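Local coordinates for protein dihydrodipicolinate synthase (Agrobacterium tumefaciens, PDB 3B4U) that probably condenses pyruvate with aspartate semialdehyde on a TIM-barrel scaffold, the dihydrodipicolinate synthase step of bacterial lysine biosynthesis, at residues R100-A105 and R134-Y139; S150-G155 and T178-K183; T166-S171 and L188-G193. One frame throughout, in Å; residues are numbered along the deposited sequence.

Interaction 1: residues R100-A105 and R134-Y139; sequences RNILLA and RDILVY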
ATOM      1  N   ARG B 100       4.827  18.432 -14.201  1.00  7.15           N
ATOM      2  CA  ARG B 100       4.996  17.892 -15.545  1.00  7.95           C
ATOM      3  C   ARG B 100       4.164  16.635 -15.756  1.00  6.58           C
ATOM      4  O   ARG B 100       3.563  16.432 -16.817  1.00  7.80           O
ATOM      5  CB  ARG B 100       6.481  17.544 -15.778  1.00  9.74           C
ATOM      6  CG  ARG B 100       6.781  17.358 -17.233  1.00 11.02           C
ATOM      7  CD  ARG B 100       8.041  16.589 -17.525  1.00 13.43           C
ATOM      8  NE  ARG B 100       8.362  16.572 -18.972  1.00 15.29           N
ATOM      9  CZ  ARG B 100       7.776  15.833 -19.915  1.00 15.92           C
ATOM     10  NH1 ARG B 100       6.828  14.967 -19.659  1.00 12.56           N
ATOM     11  NH2 ARG B 100       8.170  15.961 -21.177  1.00 17.45           N
ATOM     12  N   ASN B 101       4.173  15.770 -14.743  1.00  6.22           N
ATOM     13  CA  ASN B 101       3.530  14.475 -14.829  1.00  6.38           C
ATOM     14  C   ASN B 101       3.206  13.991 -13.435  1.00  5.87           C
ATOM     15  O   ASN B 101       3.806  14.430 -12.438  1.00  6.42           O
ATOM     16  CB  ASN B 101       4.474  13.380 -15.441  1.00  6.20           C
ATOM     17  CG  ASN B 101       4.784  13.570 -16.888  1.00  6.85           C
ATOM     18  OD1 ASN B 101       3.979  13.180 -17.779  1.00  8.20           O
ATOM     19  ND2 ASN B 101       5.917  14.128 -17.156  1.00  6.24           N
ATOM     20  N   ILE B 102       2.281  13.035 -13.383  1.00  6.35           N
ATOM     21  CA  ILE B 102       2.111  12.150 -12.252  1.00  5.52           C
ATOM     22  C   ILE B 102       2.728  10.797 -12.602  1.00  5.75           C
ATOM     23  O   ILE B 102       2.505  10.293 -13.687  1.00  6.16           O
ATOM     24  CB  ILE B 102       0.607  11.933 -11.957  1.00  6.18           C
ATOM     25  CG1 ILE B 102      -0.146  13.266 -11.807  1.00  6.99           C
ATOM     26  CG2 ILE B 102       0.426  11.050 -10.700  1.00  6.75           C
ATOM     27  CD1 ILE B 102       0.411  14.192 -10.746  1.00  8.35           C
ATOM     28  N   LEU B 103       3.472  10.203 -11.669  1.00  5.03           N
ATOM     29  CA  LEU B 103       3.912   8.815 -11.772  1.00  5.13           C
ATOM     30  C   LEU B 103       2.972   8.029 -10.898  1.00  5.23           C
ATOM     31  O   LEU B 103       3.086   8.067  -9.673  1.00  5.52           O
ATOM     32  CB  LEU B 103       5.358   8.689 -11.326  1.00  5.57           C
ATOM     33  CG  LEU B 103       5.882   7.251 -11.309  1.00  5.85           C
ATOM     34  CD1 LEU B 103       5.899   6.647 -12.717  1.00  7.44           C
ATOM     35  CD2 LEU B 103       7.278   7.192 -10.677  1.00  7.57           C
ATOM     36  N   LEU B 104       2.005   7.369 -11.519  1.00  5.02           N
ATOM     37  CA  LEU B 104       0.900   6.751 -10.809  1.00  5.10           C
ATOM     38  C   LEU B 104       1.035   5.245 -10.755  1.00  5.20           C
ATOM     39  O   LEU B 104       0.928   4.546 -11.760  1.00  5.40           O
ATOM     40  CB  LEU B 104      -0.418   7.131 -11.482  1.00  5.84           C
ATOM     41  CG  LEU B 104      -1.692   6.625 -10.819  1.00  6.45           C
ATOM     42  CD1 LEU B 104      -1.883   7.165  -9.403  1.00  6.83           C
ATOM     43  CD2 LEU B 104      -2.904   6.948 -11.694  1.00  7.58           C
ATOM     44  N   ALA B 105       1.231   4.739  -9.546  1.00  5.01           N
ATOM     45  CA  ALA B 105       1.229   3.311  -9.327  1.00  5.70           C
ATOM     46  C   ALA B 105      -0.200   2.791  -9.288  1.00  6.00           C
ATOM     47  O   ALA B 105      -1.100   3.485  -8.844  1.00  6.08           O
ATOM     48  CB  ALA B 105       1.946   2.947  -8.020  1.00  6.96           C
ATOM     49  N   ARG B 134      -4.297  14.928 -16.953  1.00  8.33           N
ATOM     50  CA  ARG B 134      -3.339  14.991 -18.059  1.00  7.74           C
ATOM     51  C   ARG B 134      -2.073  14.293 -17.566  1.00  7.09           C
ATOM     52  O   ARG B 134      -1.842  14.226 -16.363  1.00  7.16           O
ATOM     53  CB  ARG B 134      -2.988  16.441 -18.442  1.00  8.03           C
ATOM     54  CG  ARG B 134      -2.439  17.247 -17.278  1.00  8.25           C
ATOM     55  CD  ARG B 134      -2.008  18.664 -17.661  1.00  8.10           C
ATOM     56  NE  ARG B 134      -1.481  19.387 -16.512  1.00  8.07           N
ATOM     57  CZ  ARG B 134      -0.242  19.281 -16.029  1.00  7.64           C
ATOM     58  NH1 ARG B 134       0.661  18.497 -16.610  1.00  7.80           N
ATOM     59  NH2 ARG B 134       0.055  19.896 -14.907  1.00  7.76           N
ATOM     60  N   ASP B 135      -1.250  13.823 -18.497  1.00  7.24           N
ATOM     61  CA  ASP B 135       0.181  13.612 -18.215  1.00  6.78           C
ATOM     62  C   ASP B 135       0.443  12.592 -17.138  1.00  6.63           C
ATOM     63  O   ASP B 135       1.372  12.731 -16.353  1.00  6.86           O
ATOM     64  CB  ASP B 135       0.863  14.963 -17.972  1.00  7.16           C
ATOM     65  CG  ASP B 135       0.736  15.885 -19.180  1.00  8.52           C
ATOM     66  OD1 ASP B 135       0.770  15.355 -20.308  1.00 11.27           O
ATOM     67  OD2 ASP B 135       0.620  17.107 -19.005  1.00  8.74           O
ATOM     68  N   ILE B 136      -0.349  11.531 -17.141  1.00  6.48           N
ATOM     69  CA  ILE B 136      -0.174  10.423 -16.212  1.00  6.53           C
ATOM     70  C   ILE B 136       0.746   9.373 -16.828  1.00  6.38           C
ATOM     71  O   ILE B 136       0.477   8.874 -17.935  1.00  6.44           O
ATOM     72  CB  ILE B 136      -1.512   9.749 -15.890  1.00  6.97           C
ATOM     73  CG1 ILE B 136      -2.580  10.749 -15.436  1.00  8.92           C
ATOM     74  CG2 ILE B 136      -1.321   8.655 -14.862  1.00  8.19           C
ATOM     75  CD1 ILE B 136      -2.272  11.475 -14.264  1.00  9.73           C
ATOM     76  N   LEU B 137       1.806   9.066 -16.091  1.00  5.54           N
ATOM     77  CA  LEU B 137       2.715   7.976 -16.415  1.00  5.82           C
ATOM     78  C   LEU B 137       2.359   6.818 -15.510  1.00  5.75           C
ATOM     79  O   LEU B 137       2.475   6.917 -14.282  1.00  6.87           O
ATOM     80  CB  LEU B 137       4.162   8.390 -16.133  1.00  5.50           C
ATOM     81  CG  LEU B 137       4.599   9.675 -16.834  1.00  6.46           C
ATOM     82  CD1 LEU B 137       5.966  10.124 -16.291  1.00  7.69           C
ATOM     83  CD2 LEU B 137       4.622   9.511 -18.344  1.00  8.24           C
ATOM     84  N   VAL B 138       1.880   5.694 -16.044  1.00  5.51           N
ATOM     85  CA  VAL B 138       1.512   4.574 -15.192  1.00  5.38           C
ATOM     86  C   VAL B 138       2.762   3.774 -14.842  1.00  5.57           C
ATOM     87  O   VAL B 138       3.647   3.557 -15.665  1.00  5.99           O
ATOM     88  CB  VAL B 138       0.383   3.726 -15.828  1.00  5.83           C
ATOM     89  CG1 VAL B 138      -0.879   4.573 -15.927  1.00  7.71           C
ATOM     90  CG2 VAL B 138       0.773   3.119 -17.147  1.00  7.38           C
ATOM     91  N   TYR B 139       2.814   3.328 -13.593  1.00  5.20           N
ATOM     92  CA  TYR B 139       4.071   2.805 -13.012  1.00  5.83           C
ATOM     93  C   TYR B 139       4.016   1.290 -12.888  1.00  5.52           C
ATOM     94  O   TYR B 139       3.257   0.750 -12.088  1.00  6.14           O
ATOM     95  CB  TYR B 139       4.277   3.469 -11.645  1.00  6.34           C
ATOM     96  CG  TYR B 139       5.623   3.329 -10.995  1.00  6.30           C
ATOM     97  CD1 TYR B 139       6.759   2.846 -11.642  1.00  6.88           C
ATOM     98  CD2 TYR B 139       5.767   3.739  -9.670  1.00  6.87           C
ATOM     99  CE1 TYR B 139       7.997   2.796 -10.977  1.00  7.79           C
ATOM    100  CE2 TYR B 139       6.988   3.731  -9.027  1.00  7.93           C
ATOM    101  CZ  TYR B 139       8.093   3.264  -9.694  1.00  8.00           C
ATOM    102  OH  TYR B 139       9.289   3.211  -9.015  1.00  9.56           O
TER
HETATM  103  O   HOH W   1       3.467  18.128 -18.879  1.00 15.12           O

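Interaction 2: residues S150-G155 and T178-K183; sequences SVELVG and TERLLK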
ATOM      1  N   SER B 150       0.009  -4.986 -17.753  1.00  7.45           N
ATOM      2  CA  SER B 150       0.244  -5.700 -18.990  1.00  7.99           C
ATOM      3  C   SER B 150       0.259  -4.765 -20.189  1.00  8.27           C
ATOM      4  O   SER B 150      -0.308  -3.674 -20.161  1.00  7.91           O
ATOM      5  CB  SER B 150      -0.817  -6.773 -19.194  1.00  8.71           C
ATOM      6  OG  SER B 150      -2.056  -6.168 -19.510  1.00  9.02           O
ATOM      7  N   VAL B 151       0.900  -5.213 -21.263  1.00  8.78           N
ATOM      8  CA  VAL B 151       0.859  -4.476 -22.517  1.00  9.22           C
ATOM      9  C   VAL B 151      -0.579  -4.234 -22.951  1.00  8.87           C
ATOM     10  O   VAL B 151      -0.941  -3.141 -23.391  1.00  8.79           O
ATOM     11  CB  VAL B 151       1.676  -5.205 -23.614  1.00  9.87           C
ATOM     12  CG1 VAL B 151       1.526  -4.503 -24.954  1.00 11.86           C
ATOM     13  CG2 VAL B 151       3.161  -5.312 -23.193  1.00 12.47           C
ATOM     14  N   GLU B 152      -1.423  -5.243 -22.780  1.00  9.33           N
ATOM     15  CA  GLU B 152      -2.823  -5.156 -23.152  0.50  9.06           C
ATOM     16  C   GLU B 152      -3.542  -4.069 -22.326  1.00  8.87           C
ATOM     17  O   GLU B 152      -4.318  -3.272 -22.859  1.00  8.58           O
ATOM     18  CB  GLU B 152      -3.464  -6.532 -22.968  0.50  9.94           C
ATOM     19  CG  GLU B 152      -2.968  -7.583 -23.970  0.50 11.04           C
ATOM     20  CD  GLU B 152      -1.593  -8.280 -23.682  0.50 12.77           C
ATOM     21  OE1 GLU B 152      -0.882  -8.149 -22.636  0.50 11.01           O
ATOM     22  OE2 GLU B 152      -1.210  -9.050 -24.582  0.50 16.97           O
ATOM     23  N   LEU B 153      -3.283  -4.038 -21.019  1.00  8.28           N
ATOM     24  CA  LEU B 153      -3.868  -3.009 -20.163  1.00  7.99           C
ATOM     25  C   LEU B 153      -3.411  -1.632 -20.587  1.00  7.33           C
ATOM     26  O   LEU B 153      -4.210  -0.711 -20.664  1.00  7.00           O
ATOM     27  CB  LEU B 153      -3.503  -3.279 -18.701  1.00  7.54           C
ATOM     28  CG  LEU B 153      -4.028  -2.191 -17.756  1.00  7.95           C
ATOM     29  CD1 LEU B 153      -5.560  -2.073 -17.746  1.00  9.12           C
ATOM     30  CD2 LEU B 153      -3.508  -2.453 -16.351  1.00 10.07           C
ATOM     31  N   VAL B 154      -2.109  -1.474 -20.839  1.00  6.94           N
ATOM     32  CA  VAL B 154      -1.587  -0.174 -21.307  1.00  7.57           C
ATOM     33  C   VAL B 154      -2.343   0.247 -22.574  1.00  7.53           C
ATOM     34  O   VAL B 154      -2.749   1.385 -22.681  1.00  7.71           O
ATOM     35  CB  VAL B 154      -0.089  -0.216 -21.524  1.00  7.62           C
ATOM     36  CG1 VAL B 154       0.381   1.037 -22.209  1.00  8.71           C
ATOM     37  CG2 VAL B 154       0.655  -0.415 -20.192  1.00  7.80           C
ATOM     38  N   GLY B 155      -2.588  -0.692 -23.493  1.00  7.80           N
ATOM     39  CA  GLY B 155      -3.333  -0.374 -24.723  1.00  7.75           C
ATOM     40  C   GLY B 155      -4.749   0.077 -24.422  1.00  7.51           C
ATOM     41  O   GLY B 155      -5.229   1.005 -25.039  1.00  8.26           O
ATOM     42  N   THR B 178       9.018  -4.980 -22.243  1.00  8.34           N
ATOM     43  CA  THR B 178       9.426  -3.647 -22.664  1.00  8.44           C
ATOM     44  C   THR B 178       9.413  -3.504 -24.184  1.00  8.86           C
ATOM     45  O   THR B 178       8.983  -2.471 -24.717  1.00  8.45           O
ATOM     46  CB  THR B 178      10.815  -3.314 -22.128  1.00  8.53           C
ATOM     47  OG1 THR B 178      10.871  -3.657 -20.746  1.00  9.20           O
ATOM     48  CG2 THR B 178      11.149  -1.856 -22.311  1.00  9.85           C
ATOM     49  N   GLU B 179       9.932  -4.515 -24.883  1.00  9.25           N
ATOM     50  CA  GLU B 179       9.997  -4.428 -26.330  1.00 10.65           C
ATOM     51  C   GLU B 179       8.598  -4.317 -26.969  1.00  9.39           C
ATOM     52  O   GLU B 179       8.445  -3.634 -27.970  1.00 10.11           O
ATOM     53  CB  GLU B 179      10.827  -5.582 -26.902  1.00 12.15           C
ATOM     54  CG  GLU B 179      10.170  -6.901 -26.996  1.00 15.41           C
ATOM     55  CD  GLU B 179      11.017  -7.909 -27.756  1.00 17.44           C
ATOM     56  OE1 GLU B 179      11.799  -7.470 -28.602  1.00 20.93           O
ATOM     57  OE2 GLU B 179      10.882  -9.098 -27.491  1.00 21.96           O
ATOM     58  N   ARG B 180       7.607  -5.015 -26.403  1.00  9.83           N
ATOM     59  CA  ARG B 180       6.203  -4.901 -26.819  0.50 10.48           C
ATOM     60  C   ARG B 180       5.624  -3.540 -26.490  1.00  9.76           C
ATOM     61  O   ARG B 180       4.865  -2.990 -27.279  1.00 10.52           O
ATOM     62  CB  ARG B 180       5.353  -5.973 -26.148  0.50 11.07           C
ATOM     63  CG  ARG B 180       5.657  -7.348 -26.660  0.50 11.37           C
ATOM     64  CD  ARG B 180       4.895  -8.396 -25.907  0.50 13.56           C
ATOM     65  NE  ARG B 180       3.478  -8.308 -26.226  0.50 14.48           N
ATOM     66  CZ  ARG B 180       2.489  -8.236 -25.344  0.50 17.17           C
ATOM     67  NH1 ARG B 180       2.725  -8.244 -24.038  0.50 19.83           N
ATOM     68  NH2 ARG B 180       1.236  -8.158 -25.779  0.50 17.22           N
ATOM     69  N   LEU B 181       5.976  -2.991 -25.310  1.00  9.44           N
ATOM     70  CA  LEU B 181       5.556  -1.623 -25.010  1.00  9.54           C
ATOM     71  C   LEU B 181       6.054  -0.683 -26.081  1.00  8.78           C
ATOM     72  O   LEU B 181       5.351   0.225 -26.478  1.00  9.57           O
ATOM     73  CB  LEU B 181       6.044  -1.125 -23.635  1.00  9.64           C
ATOM     74  CG  LEU B 181       5.397  -1.719 -22.397  1.00 10.05           C
ATOM     75  CD1 LEU B 181       6.075  -1.075 -21.199  1.00  8.98           C
ATOM     76  CD2 LEU B 181       3.886  -1.496 -22.368  1.00 11.28           C
ATOM     77  N   LEU B 182       7.291  -0.851 -26.532  1.00  9.50           N
ATOM     78  CA  LEU B 182       7.821   0.030 -27.548  1.00 10.37           C
ATOM     79  C   LEU B 182       7.124  -0.162 -28.900  1.00 10.98           C
ATOM     80  O   LEU B 182       6.770   0.823 -29.554  1.00 12.51           O
ATOM     81  CB  LEU B 182       9.341  -0.129 -27.649  1.00 10.96           C
ATOM     82  CG  LEU B 182      10.099   0.343 -26.393  1.00 11.32           C
ATOM     83  CD1 LEU B 182      11.525  -0.204 -26.394  1.00 13.25           C
ATOM     84  CD2 LEU B 182      10.075   1.881 -26.261  1.00 13.72           C
ATOM     85  N   LYS B 183       6.886  -1.411 -29.304  1.00 11.03           N
ATOM     86  CA  LYS B 183       6.208  -1.661 -30.596  1.00 11.92           C
ATOM     87  C   LYS B 183       4.761  -1.216 -30.647  1.00 11.89           C
ATOM     88  O   LYS B 183       4.293  -0.704 -31.663  1.00 12.12           O
ATOM     89  CB  LYS B 183       6.265  -3.155 -30.917  1.00 13.32           C
ATOM     90  CG  LYS B 183       7.640  -3.646 -31.246  1.00 15.69           C
ATOM     91  CD  LYS B 183       7.629  -5.175 -31.366  1.00 15.65           C
ATOM     92  CE  LYS B 183       8.963  -5.750 -31.728  1.00 19.87           C
ATOM     93  NZ  LYS B 183       8.876  -7.244 -31.850  1.00 22.00           N
TER
HETATM   94  O   HOH W   2       2.078  -7.997 -20.929  1.00 20.74           O
HETATM   95  O   HOH W   3       0.724  -9.962 -22.111  1.00 47.61           O

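Interaction 3: residues T166-S171 and L188-G193; sequences TGVKDS and LAILIG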
ATOM      1  N   THR B 166      -0.142   9.178 -20.750  1.00  6.98           N
ATOM      2  CA  THR B 166       0.838   9.671 -21.673  1.00  7.12           C
ATOM      3  C   THR B 166       2.136   8.869 -21.682  1.00  6.90           C
ATOM      4  O   THR B 166       3.011   9.137 -22.497  1.00  7.27           O
ATOM      5  CB  THR B 166       1.144  11.155 -21.460  1.00  7.27           C
ATOM      6  OG1 THR B 166       1.724  11.314 -20.162  1.00  7.19           O
ATOM      7  CG2 THR B 166      -0.118  12.021 -21.582  1.00  8.50           C
ATOM      8  N   GLY B 167       2.261   7.885 -20.799  1.00  6.42           N
ATOM      9  CA  GLY B 167       3.481   7.120 -20.757  1.00  6.32           C
ATOM     10  C   GLY B 167       3.393   6.024 -19.730  1.00  6.00           C
ATOM     11  O   GLY B 167       2.394   5.852 -19.027  1.00  6.18           O
ATOM     12  N   VAL B 168       4.484   5.255 -19.709  1.00  5.62           N
ATOM     13  CA  VAL B 168       4.644   4.115 -18.835  1.00  6.06           C
ATOM     14  C   VAL B 168       6.049   4.169 -18.263  1.00  5.95           C
ATOM     15  O   VAL B 168       7.004   4.268 -19.032  1.00  6.41           O
ATOM     16  CB  VAL B 168       4.478   2.782 -19.587  1.00  6.59           C
ATOM     17  CG1 VAL B 168       4.617   1.582 -18.606  1.00  7.00           C
ATOM     18  CG2 VAL B 168       3.131   2.692 -20.295  1.00  8.47           C
ATOM     19  N   LYS B 169       6.183   4.043 -16.942  1.00  5.76           N
ATOM     20  CA  LYS B 169       7.491   3.774 -16.355  1.00  5.88           C
ATOM     21  C   LYS B 169       7.570   2.279 -16.150  1.00  5.76           C
ATOM     22  O   LYS B 169       6.921   1.714 -15.265  1.00  5.51           O
ATOM     23  CB  LYS B 169       7.671   4.526 -15.033  1.00  5.93           C
ATOM     24  CG  LYS B 169       8.989   4.205 -14.341  1.00  6.16           C
ATOM     25  CD  LYS B 169      10.217   4.584 -15.151  1.00  6.71           C
ATOM     26  CE  LYS B 169      11.503   4.205 -14.468  1.00  6.44           C
ATOM     27  NZ  LYS B 169      12.673   4.661 -15.306  1.00  7.42           N
ATOM     28  N   ASP B 170       8.344   1.618 -17.020  1.00  5.84           N
ATOM     29  CA  ASP B 170       8.453   0.194 -16.995  1.00  6.37           C
ATOM     30  C   ASP B 170       9.702  -0.189 -16.247  1.00  6.50           C
ATOM     31  O   ASP B 170      10.805  -0.148 -16.793  1.00  6.74           O
ATOM     32  CB  ASP B 170       8.490  -0.373 -18.421  1.00  7.52           C
ATOM     33  CG  ASP B 170       8.612  -1.866 -18.439  1.00  7.09           C
ATOM     34  OD1 ASP B 170       8.449  -2.497 -17.381  1.00  8.25           O
ATOM     35  OD2 ASP B 170       8.872  -2.405 -19.531  1.00  8.57           O
ATOM     36  N   SER B 171       9.505  -0.575 -15.003  1.00  6.47           N
ATOM     37  CA  SER B 171      10.566  -1.027 -14.114  1.00  7.25           C
ATOM     38  C   SER B 171      10.461  -2.544 -13.923  1.00  8.44           C
ATOM     39  O   SER B 171      10.900  -3.066 -12.928  1.00 11.25           O
ATOM     40  CB  SER B 171      10.513  -0.281 -12.791  1.00  7.68           C
ATOM     41  OG  SER B 171      10.813   1.066 -13.066  1.00  8.94           O
ATOM     42  N   LEU B 188       3.667   6.647 -26.877  1.00  8.55           N
ATOM     43  CA  LEU B 188       3.679   7.197 -25.527  1.00  7.84           C
ATOM     44  C   LEU B 188       5.125   7.338 -25.092  1.00  7.46           C
ATOM     45  O   LEU B 188       6.046   6.882 -25.742  1.00  8.35           O
ATOM     46  CB  LEU B 188       2.949   6.258 -24.585  1.00  8.46           C
ATOM     47  CG  LEU B 188       1.492   5.968 -24.921  1.00  8.73           C
ATOM     48  CD1 LEU B 188       0.915   5.074 -23.806  1.00 11.31           C
ATOM     49  CD2 LEU B 188       0.732   7.259 -25.154  1.00 11.00           C
ATOM     50  N   ALA B 189       5.318   7.958 -23.934  1.00  7.26           N
ATOM     51  CA  ALA B 189       6.650   8.067 -23.312  1.00  7.01           C
ATOM     52  C   ALA B 189       6.904   6.747 -22.549  1.00  6.40           C
ATOM     53  O   ALA B 189       6.392   6.539 -21.443  1.00  7.09           O
ATOM     54  CB  ALA B 189       6.700   9.260 -22.388  1.00  7.36           C
ATOM     55  N   ILE B 190       7.690   5.857 -23.158  1.00  6.57           N
ATOM     56  CA  ILE B 190       8.049   4.587 -22.520  1.00  6.43           C
ATOM     57  C   ILE B 190       9.387   4.800 -21.857  1.00  6.50           C
ATOM     58  O   ILE B 190      10.391   5.042 -22.519  1.00  6.86           O
ATOM     59  CB  ILE B 190       8.074   3.429 -23.529  1.00  7.13           C
ATOM     60  CG1 ILE B 190       6.742   3.309 -24.270  1.00  8.01           C
ATOM     61  CG2 ILE B 190       8.473   2.147 -22.826  1.00  8.23           C
ATOM     62  CD1 ILE B 190       5.531   3.139 -23.386  1.00  8.61           C
ATOM     63  N   LEU B 191       9.381   4.732 -20.539  1.00  6.00           N
ATOM     64  CA  LEU B 191      10.527   5.027 -19.697  1.00  5.76           C
ATOM     65  C   LEU B 191      10.987   3.697 -19.086  1.00  6.27           C
ATOM     66  O   LEU B 191      10.173   2.850 -18.739  1.00  7.21           O
ATOM     67  CB  LEU B 191      10.119   6.028 -18.614  1.00  6.48           C
ATOM     68  CG  LEU B 191       9.391   7.265 -19.105  1.00  6.18           C
ATOM     69  CD1 LEU B 191       9.016   8.153 -17.912  1.00  7.39           C
ATOM     70  CD2 LEU B 191      10.190   8.034 -20.128  1.00  7.60           C
ATOM     71  N   ILE B 192      12.298   3.487 -18.980  1.00  5.91           N
ATOM     72  CA  ILE B 192      12.834   2.136 -18.714  1.00  6.77           C
ATOM     73  C   ILE B 192      13.659   2.157 -17.441  1.00  6.46           C
ATOM     74  O   ILE B 192      14.654   2.859 -17.325  1.00  7.07           O
ATOM     75  CB  ILE B 192      13.653   1.626 -19.922  1.00  6.70           C
ATOM     76  CG1 ILE B 192      12.727   1.478 -21.115  1.00  7.53           C
ATOM     77  CG2 ILE B 192      14.361   0.310 -19.566  1.00  7.64           C
ATOM     78  CD1 ILE B 192      13.482   1.250 -22.428  1.00  8.74           C
ATOM     79  N   GLY B 193      13.214   1.379 -16.479  1.00  6.63           N
ATOM     80  CA  GLY B 193      13.867   1.275 -15.170  1.00  7.30           C
ATOM     81  C   GLY B 193      15.114   0.407 -15.149  1.00  8.82           C
ATOM     82  O   GLY B 193      16.065   0.721 -14.450  1.00 10.65           O
TER

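Interaction 1: residues R100-A105 and R134-Y139
I102 and L104 lie beside I136 and V138 in two neighbouring parallel strands of a TIM barrel, the outer members of the beta-alpha-beta unit formed by strand 101-104, helix 115-129 and strand 136-140. The strand axes run 18° apart.

Four backbone hydrogen bonds close the ladder, and residues I102 and L104 supply both N and O to it. I102 N donates to D135 O, and I102 O accepts from L137 N at 2.8 Å. L104 N then donates to L137 O, also at 2.8 Å, before L104 O receives Y139 N at 2.9 Å.

Apolar packing on the outward face is led by I136. Its CD1 lies alongside I102 CG1 at 3.7 Å, with the two side chains pointing the same way, while its CG2 branch touches L104 CB at 3.8 Å. F122 and F126 of helix 115-129 cover this layer.

Charged groups gather where the strands begin. R134 NH1 makes a salt bridge to D135 OD2 at 2.8 Å, in the guanidinium plane and on the anti lone pair of the carboxylate. A water donates to R100 O and, weakly, to D135 OD2, linking the two segments at this end.

The barrel interior holds L103 and Y139. The phenol OH is hydrogen-bonded to T46, and Y109 of the second subunit packs against Y139, an arrangement consistent with the Thr-Tyr-Tyr triad of dihydrodipicolinate synthases, in which one tyrosine comes from the neighbouring subunit. L103 turns its isobutyl group away from its own amide nitrogen (chi1 176°) and lays it over the tyrosine. L103 CD1 meets Y139 CB at 3.7 Å, and L103 CD2 makes a CH-pi contact over the ring face, 3.9 Å from the centroid and displaced toward the rim.

Interaction 2: residues S150-G155 and T178-K183
A turn at chi3 of R180 (70°) and another at chi2 of E152 (81°) bring a guanidinium and a carboxylate together above V151, toward the solvent side of two helices that run roughly parallel. R180 NH2 donates to E152 OE2 at 2.9 Å in a salt bridge that is far from ideal: the nitrogen meets the oxygen from above the carboxylate plane, and the N-H...O angle is 142°. E152 and R180 are each modelled in two conformations, and the salt bridge describes one of them. One water donates to E152 OE1 and is weakly held by R180 NH1; another accepts from V151 N at 3.0 Å and reaches both E152 OE1 and R180 NH1 only weakly.

Beneath the salt bridge, V151 CG1 lies over one face of the guanidinium, offset toward its edge. Deeper still, L181 CD2 touches V151 CG2 and V154 CG2, each at 4.0 Å. At the N-cap of its helix, S150 OG, which is also hydrogen-bonded to D115, accepts from L153 N.

Helices 151-160 and 175-185 flank each other on the outside of the barrel, and V154 and L181 reach inward from them onto V168 of strand 165-170.

Interaction 3: residues T166-S171 and L188-G193
D170 N donates to L191 O at 2.8 Å, the shortest of five backbone hydrogen bonds that pair strands 166-170 and 189-192 in parallel. V168 and D170 each use both N and O: V168 N binds A189 O, V168 O accepts from L191 N, and D170 O takes G193 N at 2.9 Å. At the other end A189 N donates to T166 O with an almost straight N-H...O angle of 178°.

G167 marks a tight place. Its CA comes within 3.0 Å of A189 O, an approach that the lack of a side chain permits. G193, with no side chain of its own on the side facing the other strand, lies against S171 OG.

Among the side chains, K169 bends at chi2 (62°), which carries its chain across L191 at about a right angle; K169 CD rests 3.8 Å from L191 CB, and CE passes beside G193. Its NZ is hydrogen-bonded to I210 O of strand 208-211. The place of K169 inside the barrel, on its sixth strand, is consistent with that of the Schiff-base lysine of this enzyme family.

The opposite face is apolar at V168 and I190, which lie side by side with V168 CG2 and I190 CD1 3.9 Å apart. D170 shares this face, its carboxylate gripped by S172 and N140 at OD1 and by T178 at OD2. Helix 175-185 links the two strands and covers them, L181 over V168 and D170 and L182 over I190, while strand 136-140 is hydrogen-bonded along the other edge of strand 165-170.

In the fold
From the N terminus, interaction 1 comes first: its two strands close the loop that holds helix 115-129, and it is complete before either of the others opens. Interactions 2 and 3 then cross, their segments alternating as helix 151-160, strand 165-170, helix 175-185 and strand 189-192. Interaction 2 closes a loop containing strand 165-170, and interaction 3 closes the loop holding helix 175-185. Strands 136-140 and 165-170 are neighbours, so interactions 1 and 3 merge into one continuous sheet through backbone bonds such as V138 O to K169 N. Helices 151-160 and 175-185 pack on strands 165-170 and 189-192, with a T178 to D170 hydrogen bond linking interactions 2 and 3, whereas interactions 1 and 2 do not touch.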